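Local coordinates for protein phenol hydroxylase component phL (Pseudomonas stutzeri, PDB 3U52) that probably serves as the helical subunit lacking the diiron site in a multicomponent hydroxylase that converts phenol to catechol in its larger partner subunit, at residues R14-H19 with K27-Y32; P49-D52 with T56-D59; S74-F79 with T264-K269; L122-R127 with R169-I174; E280-W285 with F324-R329. One frame throughout, in Å; residues are numbered along the deposited sequence.

Contact 1: R14-H19 with K27-Y32; sequences RHTYGH and KPATRY
Apolar contact at this surface site begins with His15, whose ring lies alongside the pyrrolidine of Pro28, the two side chains pointing the same way. Pro28 CD sits over one face of the imidazole, 4.0 Å from the ring centroid of His15, a CH-pi contact offset toward the rim. Nearer the main chain, His15 CB lies 3.6 Å from Lys27 C. With CG set anti to the carbonyl carbon (chi1 -75°), the His15 ring swings alongside the proline. Thr16 adds two lighter touches: its CG2 lies 3.6 Å from Lys27 O, and its OG1 is equally near Ala29 CB, although the hydroxyl's hydrogen-bond partner is Glu34 of helix 31-36.

Polar linkage between the backbones passes through water. A single molecule donates to His15 O and accepts from Ala29 N, both at 2.9 Å, and so bridges the loops before and after helix 18-24. Replacing His15 with an alanine would probably leave Pro28 CD without the ring face it packs on. Each segment runs into a short helix, with Tyr17 and Thr30 at the N-cap positions, and the Thr30 hydroxyl caps Gln33 N. Two such short helices, their leading loops in contact, belong here to an N-terminal arm, where Tyr17 and Arg31 also bond to another protein chain of the assembly.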
# COMPACT_ATOMS: atom_id res chain seq x y z
N ARG D 14 -15.51 18.79 8.52
CA ARG D 14 -15.36 18.44 9.94
C ARG D 14 -14.16 17.56 10.07
O ARG D 14 -13.63 17.15 9.06
CB ARG D 14 -16.62 17.76 10.51
CG ARG D 14 -16.89 16.33 10.12
CD ARG D 14 -18.41 16.02 10.31
NE ARG D 14 -18.81 15.87 8.94
CZ ARG D 14 -19.88 16.33 8.34
NH1 ARG D 14 -20.85 16.95 8.98
NH2 ARG D 14 -19.96 16.08 7.06
N HIS D 15 -13.72 17.26 11.28
CA HIS D 15 -12.48 16.50 11.45
C HIS D 15 -12.59 15.01 11.77
O HIS D 15 -11.63 14.27 11.54
CB HIS D 15 -11.70 17.12 12.58
CG HIS D 15 -11.03 18.40 12.21
ND1 HIS D 15 -11.26 19.58 12.87
CD2 HIS D 15 -10.16 18.68 11.21
CE1 HIS D 15 -10.55 20.54 12.31
NE2 HIS D 15 -9.87 20.02 11.30
N THR D 16 -13.68 14.61 12.41
CA THR D 16 -13.86 13.20 12.78
C THR D 16 -15.37 12.95 12.97
O THR D 16 -16.19 13.84 12.63
CB THR D 16 -13.03 12.81 14.04
OG1 THR D 16 -13.15 11.40 14.26
CG2 THR D 16 -13.53 13.58 15.26
N TYR D 17 -15.72 11.74 13.44
CA TYR D 17 -17.12 11.38 13.70
C TYR D 17 -17.67 12.06 14.95
O TYR D 17 -16.94 12.40 15.87
CB TYR D 17 -17.27 9.86 13.82
CG TYR D 17 -16.87 9.09 12.60
CD1 TYR D 17 -15.68 8.34 12.59
CD2 TYR D 17 -17.66 9.09 11.46
CE1 TYR D 17 -15.29 7.62 11.47
CE2 TYR D 17 -17.28 8.34 10.31
CZ TYR D 17 -16.09 7.61 10.35
OH TYR D 17 -15.71 6.88 9.27
N GLY D 18 -18.99 12.28 15.00
CA GLY D 18 -19.59 12.96 16.16
C GLY D 18 -19.30 12.30 17.50
O GLY D 18 -18.99 12.98 18.50
N HIS D 19 -19.42 10.98 17.56
CA HIS D 19 -19.16 10.25 18.79
C HIS D 19 -17.70 10.38 19.26
O HIS D 19 -17.43 10.48 20.47
CB HIS D 19 -19.63 8.79 18.70
CG HIS D 19 -19.03 8.03 17.56
ND1 HIS D 19 -19.58 8.02 16.30
CD2 HIS D 19 -17.94 7.23 17.52
CE1 HIS D 19 -18.84 7.25 15.51
NE2 HIS D 19 -17.84 6.76 16.23
N LYS D 27 -11.28 17.50 16.52
CA LYS D 27 -9.93 17.56 15.99
C LYS D 27 -9.70 16.16 15.42
O LYS D 27 -10.41 15.21 15.84
CB LYS D 27 -8.93 17.90 17.10
CG LYS D 27 -8.70 16.78 18.09
CD LYS D 27 -7.88 17.26 19.29
CE LYS D 27 -6.99 16.16 19.81
NZ LYS D 27 -7.67 15.37 20.86
N PRO D 28 -8.74 16.01 14.47
CA PRO D 28 -8.41 14.71 13.85
C PRO D 28 -8.08 13.65 14.89
O PRO D 28 -7.41 13.94 15.89
CB PRO D 28 -7.17 15.02 13.02
CG PRO D 28 -7.33 16.52 12.72
CD PRO D 28 -7.91 17.11 13.91
N ALA D 29 -8.58 12.45 14.67
CA ALA D 29 -8.53 11.40 15.69
C ALA D 29 -7.52 10.33 15.29
O ALA D 29 -7.21 10.19 14.10
CB ALA D 29 -9.92 10.75 15.83
N THR D 30 -7.06 9.52 16.24
CA THR D 30 -6.15 8.43 15.86
C THR D 30 -6.93 7.28 15.22
O THR D 30 -8.16 7.20 15.36
CB THR D 30 -5.37 7.91 17.05
OG1 THR D 30 -6.29 7.33 17.97
CG2 THR D 30 -4.65 9.07 17.77
N ARG D 31 -6.23 6.40 14.52
CA ARG D 31 -6.83 5.16 14.02
C ARG D 31 -7.42 4.36 15.19
O ARG D 31 -8.55 3.84 15.08
CB ARG D 31 -5.82 4.33 13.21
CG ARG D 31 -5.39 4.95 11.83
CD ARG D 31 -6.02 4.34 10.56
NE ARG D 31 -5.67 5.09 9.32
CZ ARG D 31 -6.56 5.68 8.48
NH1 ARG D 31 -7.86 5.64 8.70
NH2 ARG D 31 -6.14 6.34 7.40
N TYR D 32 -6.68 4.25 16.29
CA TYR D 32 -7.18 3.56 17.49
C TYR D 32 -8.47 4.16 17.98
O TYR D 32 -9.40 3.42 18.26
CB TYR D 32 -6.13 3.53 18.62
CG TYR D 32 -6.64 2.82 19.86
CD1 TYR D 32 -6.79 1.43 19.89
CD2 TYR D 32 -7.04 3.54 20.97
CE1 TYR D 32 -7.29 0.79 21.05
CE2 TYR D 32 -7.53 2.91 22.11
CZ TYR D 32 -7.65 1.54 22.14
OH TYR D 32 -8.15 0.95 23.28
O HOH W 1 -10.13 11.92 12.24

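Contact 2: P49-D52 with T56-D59; sequences PQWD and TLND
Thr56 OG1 donates to Leu57 O at 2.8 Å, reaching the oxygen from above the carbonyl plane, 36° out of it; this short bond lies within residues 56-59, whose Leu57 packs against Pro49 and Trp51. The setting is the long helix-free connection between helix 31-36 and helix 81-105, which folds back on itself and meets two other protein chains. A second bond closes the 56-59 segment on itself: Thr56 N donates to Asp59 OD2 at 3.0 Å, using the anti lone pair of that oxygen.

Across the contact the chemistry is apolar. Pro49 and Leu57 slide past each other in opposite directions, while Trp51 crosses Leu57 at about a right angle. One methyl serves both partners. Leu57 CD1 approaches Pro49 CG at 4.0 Å and meets the benzo part of the indole obliquely. Trp51 carries CG between its backbone N and carbonyl carbon (chi1 40°), which folds the indole back over its own segment, with Pro49 CB above the centre of one face. The indole NE1 bonds to the backbone of another protein chain, and Asp52 pairs with Arg62. At the tightest approach between the two segments, Trp51 CZ2 stands 3.7 Å from Leu57 CD1.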
# COMPACT_ATOMS: atom_id res chain seq x y z
N PRO D 49 -32.81 -11.89 25.08
CA PRO D 49 -32.14 -13.14 24.71
C PRO D 49 -32.94 -14.40 25.11
O PRO D 49 -33.46 -14.46 26.20
CB PRO D 49 -30.80 -13.12 25.49
CG PRO D 49 -30.66 -11.71 26.07
CD PRO D 49 -32.05 -11.06 26.03
N GLN D 50 -33.03 -15.39 24.23
CA GLN D 50 -33.64 -16.71 24.58
C GLN D 50 -32.77 -17.51 25.55
O GLN D 50 -33.19 -18.52 26.13
CB GLN D 50 -33.94 -17.49 23.29
CG GLN D 50 -34.99 -16.75 22.46
CD GLN D 50 -35.11 -17.17 21.01
OE1 GLN D 50 -35.29 -18.35 20.68
NE2 GLN D 50 -35.04 -16.20 20.13
N TRP D 51 -31.53 -17.06 25.75
CA TRP D 51 -30.52 -17.84 26.48
C TRP D 51 -30.11 -17.19 27.82
O TRP D 51 -29.22 -17.69 28.49
CB TRP D 51 -29.27 -18.13 25.57
CG TRP D 51 -28.91 -16.92 24.70
CD1 TRP D 51 -29.29 -16.71 23.42
CD2 TRP D 51 -28.18 -15.77 25.10
NE1 TRP D 51 -28.85 -15.48 22.99
CE2 TRP D 51 -28.16 -14.89 24.00
CE3 TRP D 51 -27.54 -15.39 26.29
CZ2 TRP D 51 -27.51 -13.63 24.05
CZ3 TRP D 51 -26.92 -14.11 26.34
CH2 TRP D 51 -26.91 -13.27 25.23
N ASP D 52 -30.77 -16.11 28.24
CA ASP D 52 -30.47 -15.40 29.50
C ASP D 52 -31.75 -14.76 30.05
O ASP D 52 -32.32 -13.91 29.38
CB ASP D 52 -29.47 -14.26 29.22
CG ASP D 52 -28.87 -13.65 30.47
OD1 ASP D 52 -29.45 -13.74 31.58
OD2 ASP D 52 -27.78 -13.06 30.34
N THR D 56 -30.25 -7.95 29.12
CA THR D 56 -30.53 -7.68 27.72
C THR D 56 -29.29 -8.06 26.87
O THR D 56 -28.30 -8.51 27.38
CB THR D 56 -30.88 -6.20 27.46
OG1 THR D 56 -29.73 -5.37 27.75
CG2 THR D 56 -32.07 -5.76 28.34
N LEU D 57 -29.39 -7.91 25.56
CA LEU D 57 -28.22 -7.97 24.71
C LEU D 57 -27.36 -6.76 25.15
O LEU D 57 -27.90 -5.76 25.62
CB LEU D 57 -28.70 -7.80 23.27
CG LEU D 57 -28.87 -8.92 22.25
CD1 LEU D 57 -28.81 -10.36 22.77
CD2 LEU D 57 -30.02 -8.63 21.27
N ASN D 58 -26.03 -6.84 25.03
CA ASN D 58 -25.16 -5.65 25.36
C ASN D 58 -25.49 -4.97 26.73
O ASN D 58 -25.86 -3.77 26.80
CB ASN D 58 -25.17 -4.60 24.22
CG ASN D 58 -24.65 -5.15 22.84
OD1 ASN D 58 -24.43 -6.36 22.66
ND2 ASN D 58 -24.46 -4.24 21.85
N ASP D 59 -25.38 -5.75 27.81
CA ASP D 59 -25.87 -5.30 29.13
C ASP D 59 -24.69 -5.19 30.07
O ASP D 59 -24.06 -6.19 30.35
CB ASP D 59 -26.88 -6.31 29.67
CG ASP D 59 -27.61 -5.82 30.94
OD1 ASP D 59 -27.03 -5.04 31.74
OD2 ASP D 59 -28.79 -6.23 31.14

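Contact 3: S74-F79 with T264-K269; sequences SDPRQF and TNAMMK
Behind the touch of Pro76 on Ala266, the guanidinium of Arg77 has the ring of Phe79 over one face, Phe79 CD1 standing 3.5 Å above its centre, and the carboxylate of Asp75 at its edge, in plane. Phe79 in turn receives Arg77 CB over one face, toward the rim. Arg77 grips Asp75 side-on with two nitrogens. Arg77 NE donates almost straight (171°) to Asp75 OD1, on the syn lone pair, at 3.0 Å; Arg77 NH2 reaches Asp75 OD2 at 2.9 Å from above the carboxylate plane. The third guanidinium nitrogen, NH1, forms a salt bridge to Glu259 of helix 251-274, so the cation is shared between two acids.

Asp75 OD1 also accepts from Arg77 N, making an Asx turn inside the type I beta turn that runs from Asp75 to Gln78. Closed by Gln78 N to Asp75 O at 3.1 Å, this turn holds Pro76 out toward helix 251-274. There the contact between the segments is small. Pro76 CG rests 3.6 Å from Ala266 CB, with CD of the same proline a little farther off, and Ser74 O lies 4.1 Å from the alanine methyl. Tyr37 takes up the hydroxyl of Ser74, while Asp75 and Arg77 both touch Trp263, a turn earlier on the helix that carries Ala266.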
# COMPACT_ATOMS: atom_id res chain seq x y z
N SER D 74 -8.80 1.65 28.52
CA SER D 74 -8.25 1.81 27.18
C SER D 74 -6.92 1.07 27.09
O SER D 74 -6.30 0.79 28.11
CB SER D 74 -8.02 3.28 26.84
OG SER D 74 -9.25 3.99 26.87
N ASP D 75 -6.48 0.80 25.88
CA ASP D 75 -5.32 -0.05 25.64
C ASP D 75 -4.09 0.85 25.47
O ASP D 75 -4.05 1.68 24.56
CB ASP D 75 -5.55 -0.90 24.39
CG ASP D 75 -4.42 -1.91 24.14
OD1 ASP D 75 -3.46 -1.95 24.93
OD2 ASP D 75 -4.47 -2.67 23.16
N PRO D 76 -3.08 0.72 26.37
CA PRO D 76 -1.80 1.42 26.23
C PRO D 76 -1.04 1.09 24.93
O PRO D 76 -0.31 1.95 24.44
CB PRO D 76 -0.98 0.96 27.46
CG PRO D 76 -1.97 0.33 28.40
CD PRO D 76 -3.15 -0.13 27.58
N ARG D 77 -1.19 -0.12 24.39
CA ARG D 77 -0.59 -0.53 23.12
C ARG D 77 -1.32 0.09 21.89
O ARG D 77 -0.80 0.08 20.79
CB ARG D 77 -0.61 -2.07 23.01
CG ARG D 77 0.06 -2.84 24.15
CD ARG D 77 -0.45 -4.30 24.14
NE ARG D 77 -1.92 -4.39 24.09
CZ ARG D 77 -2.62 -5.50 23.83
NH1 ARG D 77 -2.00 -6.65 23.69
NH2 ARG D 77 -3.95 -5.47 23.76
N GLN D 78 -2.54 0.61 22.10
CA GLN D 78 -3.37 1.17 21.01
C GLN D 78 -3.65 0.19 19.85
O GLN D 78 -3.62 0.54 18.67
CB GLN D 78 -2.75 2.47 20.51
CG GLN D 78 -2.39 3.38 21.68
CD GLN D 78 -3.49 4.29 22.07
OE1 GLN D 78 -4.15 4.09 23.13
NE2 GLN D 78 -3.73 5.31 21.25
N PHE D 79 -3.91 -1.07 20.20
CA PHE D 79 -4.18 -2.08 19.22
C PHE D 79 -5.62 -1.96 18.70
O PHE D 79 -6.57 -2.26 19.39
CB PHE D 79 -3.97 -3.48 19.83
CG PHE D 79 -2.55 -3.96 19.88
CD1 PHE D 79 -2.28 -5.24 20.37
CD2 PHE D 79 -1.48 -3.18 19.45
CE1 PHE D 79 -0.94 -5.72 20.44
CE2 PHE D 79 -0.15 -3.65 19.53
CZ PHE D 79 0.12 -4.92 19.99
N THR D 264 -3.41 -5.39 30.87
CA THR D 264 -4.07 -5.94 32.06
C THR D 264 -3.84 -5.06 33.29
O THR D 264 -4.78 -4.82 34.03
CB THR D 264 -3.71 -7.39 32.38
OG1 THR D 264 -2.33 -7.48 32.69
CG2 THR D 264 -4.04 -8.34 31.21
N ASN D 265 -2.63 -4.55 33.50
CA ASN D 265 -2.43 -3.49 34.52
C ASN D 265 -3.22 -2.19 34.29
O ASN D 265 -3.76 -1.63 35.25
CB ASN D 265 -0.95 -3.15 34.69
CG ASN D 265 -0.16 -4.27 35.34
OD1 ASN D 265 -0.73 -5.18 35.94
ND2 ASN D 265 1.18 -4.19 35.24
N ALA D 266 -3.30 -1.67 33.06
CA ALA D 266 -4.13 -0.47 32.80
C ALA D 266 -5.63 -0.73 33.10
O ALA D 266 -6.32 0.14 33.65
CB ALA D 266 -3.95 0.04 31.41
N MET D 267 -6.14 -1.92 32.75
CA MET D 267 -7.53 -2.26 33.04
C MET D 267 -7.79 -2.38 34.56
O MET D 267 -8.76 -1.81 35.06
CB MET D 267 -7.92 -3.55 32.35
CG MET D 267 -9.37 -4.03 32.70
SD MET D 267 -9.74 -5.54 31.75
CE MET D 267 -8.76 -6.76 32.67
N MET D 268 -6.94 -3.12 35.28
CA MET D 268 -7.01 -3.15 36.75
C MET D 268 -6.92 -1.77 37.40
O MET D 268 -7.69 -1.48 38.29
CB MET D 268 -5.97 -4.09 37.34
CG MET D 268 -6.30 -5.59 37.18
SD MET D 268 -7.90 -6.09 37.86
CE MET D 268 -7.50 -6.04 39.62
N LYS D 269 -5.99 -0.91 36.98
CA LYS D 269 -5.88 0.44 37.56
C LYS D 269 -7.16 1.26 37.45
O LYS D 269 -7.52 1.96 38.39
CB LYS D 269 -4.76 1.26 36.93
CG LYS D 269 -3.36 0.90 37.42
CD LYS D 269 -2.37 2.05 37.10
CE LYS D 269 -1.89 2.75 38.37
NZ LYS D 269 -1.04 1.82 39.20

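Contact 4: L122-R127 with R169-I174; sequences LLVPLR and RIALMI
Val124 comes to within 6.7 Å of Ala171, CA to CA, where a type I turn from Leu123 to Leu126 is laid against helix 147-175. The turn is closed by Leu126 N donating to Leu123 O at 3.1 Å, and Arg127 N follows with a bond to Val124 O.

Every group that meets across the gap is a methyl. Val124 turns both of its branches to the helix: CG1, anti to the backbone N (chi1 174°), is 3.9 Å from Ala171 CB, and CG2 is 4.1 Å from the same carbon, so the small alanine is straddled by the fork. Val124 CG2 also reaches Ile170 CG2 at 4.2 Å. Leu123 crosses Ile170 at about a right angle, and their ends meet at Leu123 CD2 and Ile170 CD1, 4.1 Å apart. Contact is thus spread over several methyl pairs at van der Waals distance, with all four residues buried. A bound xenon lies about 11 Å from the side chain of Leu123.

Around this seam the all-helical fold closes in. Leu108 from a loop covers Ile170, helix 180-191 brings Ser185 against Val124 and Leu182 against Ala171, and helix 211-240 packs Val230 on Leu123.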
# COMPACT_ATOMS: atom_id res chain seq x y z
N LEU D 122 5.68 -31.85 31.92
CA LEU D 122 5.72 -30.59 32.67
C LEU D 122 5.30 -29.37 31.84
O LEU D 122 4.74 -28.43 32.39
CB LEU D 122 7.13 -30.38 33.23
CG LEU D 122 7.57 -31.50 34.18
CD1 LEU D 122 9.01 -31.27 34.62
CD2 LEU D 122 6.62 -31.59 35.38
N LEU D 123 5.57 -29.42 30.54
CA LEU D 123 5.39 -28.27 29.62
C LEU D 123 4.21 -28.43 28.68
O LEU D 123 3.31 -27.59 28.65
CB LEU D 123 6.69 -28.01 28.81
CG LEU D 123 6.64 -26.75 27.91
CD1 LEU D 123 6.43 -25.51 28.77
CD2 LEU D 123 7.90 -26.64 27.10
N VAL D 124 4.19 -29.50 27.90
CA VAL D 124 3.18 -29.62 26.86
C VAL D 124 1.71 -29.55 27.36
O VAL D 124 0.88 -28.96 26.67
CB VAL D 124 3.49 -30.80 25.87
CG1 VAL D 124 2.37 -30.99 24.88
CG2 VAL D 124 4.83 -30.51 25.13
N PRO D 125 1.38 -30.16 28.55
CA PRO D 125 -0.05 -30.09 28.92
C PRO D 125 -0.61 -28.68 29.22
O PRO D 125 -1.83 -28.49 29.23
CB PRO D 125 -0.17 -31.05 30.13
CG PRO D 125 1.07 -31.97 30.03
CD PRO D 125 2.14 -31.00 29.48
N LEU D 126 0.27 -27.70 29.39
CA LEU D 126 -0.14 -26.32 29.40
C LEU D 126 -0.95 -25.88 28.17
O LEU D 126 -1.65 -24.89 28.26
CB LEU D 126 1.08 -25.39 29.56
CG LEU D 126 1.93 -25.51 30.84
CD1 LEU D 126 3.03 -24.45 30.84
CD2 LEU D 126 1.03 -25.31 32.03
N ARG D 127 -0.87 -26.58 27.03
CA ARG D 127 -1.79 -26.26 25.93
C ARG D 127 -3.25 -26.34 26.33
O ARG D 127 -4.10 -25.68 25.72
CB ARG D 127 -1.58 -27.15 24.71
CG ARG D 127 -1.65 -28.64 24.94
CD ARG D 127 -1.40 -29.40 23.65
NE ARG D 127 -1.60 -30.81 23.90
CZ ARG D 127 -2.37 -31.62 23.18
NH1 ARG D 127 -2.98 -31.20 22.08
NH2 ARG D 127 -2.47 -32.90 23.54
N ARG D 169 3.23 -28.01 18.92
CA ARG D 169 4.26 -28.30 17.94
C ARG D 169 5.56 -28.80 18.54
O ARG D 169 6.29 -29.54 17.91
CB ARG D 169 4.54 -27.05 17.11
CG ARG D 169 3.47 -26.84 16.05
CD ARG D 169 4.18 -26.30 14.86
NE ARG D 169 3.83 -24.94 14.72
CZ ARG D 169 4.55 -24.01 14.10
NH1 ARG D 169 5.76 -24.24 13.60
NH2 ARG D 169 4.01 -22.81 14.04
N ILE D 170 5.85 -28.38 19.74
CA ILE D 170 6.99 -28.94 20.46
C ILE D 170 6.80 -30.46 20.57
O ILE D 170 7.72 -31.24 20.31
CB ILE D 170 7.10 -28.33 21.86
CG1 ILE D 170 7.53 -26.85 21.75
CG2 ILE D 170 8.03 -29.17 22.72
CD1 ILE D 170 7.71 -26.17 23.07
N ALA D 171 5.59 -30.88 20.93
CA ALA D 171 5.33 -32.31 21.06
C ALA D 171 5.43 -32.99 19.72
O ALA D 171 5.99 -34.09 19.63
CB ALA D 171 3.99 -32.55 21.68
N LEU D 172 4.91 -32.33 18.67
CA LEU D 172 4.99 -32.86 17.32
C LEU D 172 6.43 -32.96 16.84
O LEU D 172 6.77 -33.85 16.05
CB LEU D 172 4.17 -32.01 16.34
CG LEU D 172 2.67 -32.25 16.50
CD1 LEU D 172 1.84 -31.35 15.58
CD2 LEU D 172 2.29 -33.75 16.27
N MET D 173 7.27 -32.05 17.30
CA MET D 173 8.67 -32.11 16.99
C MET D 173 9.25 -33.35 17.63
O MET D 173 9.96 -34.08 16.98
CB MET D 173 9.40 -30.86 17.50
CG MET D 173 10.66 -30.63 16.73
SD MET D 173 11.53 -29.15 17.22
CE MET D 173 10.28 -27.89 16.93
N ILE D 174 8.92 -33.59 18.90
CA ILE D 174 9.43 -34.75 19.64
C ILE D 174 9.00 -36.09 19.06
O ILE D 174 9.80 -37.04 19.08
CB ILE D 174 9.02 -34.69 21.13
CG1 ILE D 174 9.80 -33.58 21.83
CG2 ILE D 174 9.22 -36.06 21.81
CD1 ILE D 174 9.29 -33.21 23.21

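Contact 5: E280-W285 with F324-R329; sequences ELLQKW and FELQSR
Gln283 reaches from its helix to the backbone of Gln327 and turns its amide to it, pairing with both the N-H and the C=O of that one residue. Gln327 N donates to Gln283 OE1 at 2.8 Å, in the carbonyl plane and on a lone pair. In return Gln283 NE2 donates to Gln327 O, also at 2.8 Å and nearly straight (176°), its partner lying in the amide plane. The two bonds fix the rotation of the glutamine. CG stands anti to the backbone N (chi1 -171°) and the chain bends at chi2, which brings the amide across to the tail. A leucine in its place would probably leave the N-H and C=O of Gln327 without these mates and let the tail drift from the helix.

Leading into this pairing is a Schellman motif that ends helix 307-322, with Glu325 at positive phi as its C-prime residue; beyond it the chain runs extended past helix 276-302. Leu326 points toward helix 276-302, crossing Leu282 at a slant, with Leu326 CD2 4.0 Å from Leu282 CB and their CD1 methyls slightly farther apart. The side-chain amides of Gln283 and Gln327 are turned 58° from each other, and Gln327 CB lies 3.6 Å from Gln283 OE1. Gln283 NE2 also bonds to Asp287, one turn along the same helix.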
# COMPACT_ATOMS: atom_id res chain seq x y z
N GLU D 280 -13.52 -3.34 46.95
CA GLU D 280 -14.11 -4.36 47.86
C GLU D 280 -14.44 -5.67 47.13
O GLU D 280 -14.07 -6.75 47.58
CB GLU D 280 -15.41 -3.85 48.53
CG GLU D 280 -15.26 -2.82 49.70
CD GLU D 280 -16.57 -2.00 49.94
OE1 GLU D 280 -17.69 -2.56 49.79
OE2 GLU D 280 -16.47 -0.79 50.27
N LEU D 281 -15.17 -5.56 46.02
CA LEU D 281 -15.56 -6.69 45.20
C LEU D 281 -14.33 -7.44 44.66
O LEU D 281 -14.26 -8.67 44.72
CB LEU D 281 -16.43 -6.21 44.04
CG LEU D 281 -17.72 -6.93 43.66
CD1 LEU D 281 -18.06 -6.61 42.20
CD2 LEU D 281 -17.67 -8.45 43.91
N LEU D 282 -13.36 -6.70 44.14
CA LEU D 282 -12.15 -7.30 43.61
C LEU D 282 -11.40 -8.05 44.70
O LEU D 282 -10.91 -9.16 44.48
CB LEU D 282 -11.24 -6.23 42.97
CG LEU D 282 -11.70 -5.49 41.69
CD1 LEU D 282 -10.66 -4.48 41.24
CD2 LEU D 282 -11.94 -6.47 40.57
N GLN D 283 -11.32 -7.47 45.90
CA GLN D 283 -10.62 -8.15 46.99
C GLN D 283 -11.28 -9.51 47.34
O GLN D 283 -10.63 -10.50 47.66
CB GLN D 283 -10.56 -7.26 48.24
CG GLN D 283 -9.67 -7.84 49.31
CD GLN D 283 -8.23 -7.92 48.86
OE1 GLN D 283 -7.61 -6.89 48.57
NE2 GLN D 283 -7.69 -9.13 48.80
N LYS D 284 -12.61 -9.53 47.32
CA LYS D 284 -13.37 -10.73 47.63
C LYS D 284 -13.00 -11.82 46.60
O LYS D 284 -12.70 -12.97 46.97
CB LYS D 284 -14.85 -10.37 47.61
CG LYS D 284 -15.83 -11.53 47.67
CD LYS D 284 -17.25 -11.01 47.34
CE LYS D 284 -18.05 -12.04 46.55
NZ LYS D 284 -19.49 -11.61 46.39
N TRP D 285 -12.95 -11.44 45.31
CA TRP D 285 -12.63 -12.42 44.25
C TRP D 285 -11.19 -12.88 44.38
O TRP D 285 -10.95 -14.07 44.28
CB TRP D 285 -12.93 -11.91 42.84
CG TRP D 285 -14.37 -11.72 42.55
CD1 TRP D 285 -15.43 -12.40 43.08
CD2 TRP D 285 -14.92 -10.77 41.64
NE1 TRP D 285 -16.62 -11.93 42.55
CE2 TRP D 285 -16.33 -10.92 41.66
CE3 TRP D 285 -14.35 -9.78 40.79
CZ2 TRP D 285 -17.18 -10.13 40.87
CZ3 TRP D 285 -15.20 -9.01 40.01
CH2 TRP D 285 -16.60 -9.17 40.07
N PHE D 324 -2.69 -1.65 42.87
CA PHE D 324 -4.11 -1.36 42.68
C PHE D 324 -4.85 -1.16 43.99
O PHE D 324 -6.07 -1.04 43.99
CB PHE D 324 -4.82 -2.46 41.89
CG PHE D 324 -4.05 -2.99 40.73
CD1 PHE D 324 -3.91 -4.36 40.55
CD2 PHE D 324 -3.45 -2.14 39.81
CE1 PHE D 324 -3.19 -4.87 39.50
CE2 PHE D 324 -2.73 -2.64 38.75
CZ PHE D 324 -2.60 -4.00 38.59
N GLU D 325 -4.09 -1.12 45.09
CA GLU D 325 -4.64 -1.00 46.44
C GLU D 325 -5.38 -2.30 46.75
O GLU D 325 -6.52 -2.26 47.22
CB GLU D 325 -5.62 0.21 46.58
CG GLU D 325 -5.03 1.63 46.35
CD GLU D 325 -6.09 2.64 45.79
OE1 GLU D 325 -6.51 3.55 46.56
OE2 GLU D 325 -6.50 2.52 44.60
N LEU D 326 -4.75 -3.43 46.45
CA LEU D 326 -5.38 -4.73 46.67
C LEU D 326 -4.38 -5.67 47.30
O LEU D 326 -3.18 -5.50 47.15
CB LEU D 326 -5.92 -5.34 45.37
CG LEU D 326 -7.07 -4.64 44.64
CD1 LEU D 326 -7.17 -5.13 43.19
CD2 LEU D 326 -8.38 -4.84 45.36
N GLN D 327 -4.88 -6.71 47.97
CA GLN D 327 -4.03 -7.57 48.78
C GLN D 327 -4.04 -9.01 48.32
O GLN D 327 -5.07 -9.54 47.91
CB GLN D 327 -4.51 -7.52 50.24
CG GLN D 327 -3.44 -7.88 51.25
CD GLN D 327 -2.87 -6.65 51.98
OE1 GLN D 327 -2.02 -5.92 51.45
NE2 GLN D 327 -3.33 -6.44 53.22
N SER D 328 -2.86 -9.62 48.37
CA SER D 328 -2.72 -11.06 48.28
C SER D 328 -1.62 -11.53 49.24
O SER D 328 -0.70 -10.77 49.59
CB SER D 328 -2.48 -11.54 46.83
OG SER D 328 -1.11 -11.52 46.45
N ARG D 329 -1.73 -12.78 49.66
CA ARG D 329 -0.94 -13.30 50.77
C ARG D 329 0.39 -13.97 50.35
O ARG D 329 0.67 -15.10 50.78
CB ARG D 329 -1.81 -14.23 51.63
CG ARG D 329 -3.32 -13.84 51.63
CD ARG D 329 -4.19 -14.81 50.80
NE ARG D 329 -4.83 -15.82 51.65
CZ ARG D 329 -4.22 -16.86 52.23
NH1 ARG D 329 -2.91 -17.07 52.07
NH2 ARG D 329 -4.94 -17.69 52.99

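In the fold
Contact 4 alone is fully buried, and accordingly it is all methyl against methyl. Contacts 1 and 3 lie at the surface, contact 1 sizeable and water-bridged, contact 3 slight beside an arginine-aspartate grip kept within 74-79. Contacts 2 and 5 fall between: the bonds of contact 2 stay inside 56-59, and direct hydrogen bonds cross between segments only in contact 5. Contact 1 meets contact 3 where Tyr32 OH probably bonds Asp75 N. Contacts 3 and 5 adjoin through Met268, which packs on Phe324 and Leu326, and their helices, 251-274 and 276-302, are consecutive. Contact 4 is nested in the loop closed by contact 3, whereas contact 2 stands about 14 Å from contacts 1 and 3 at the nearest atoms.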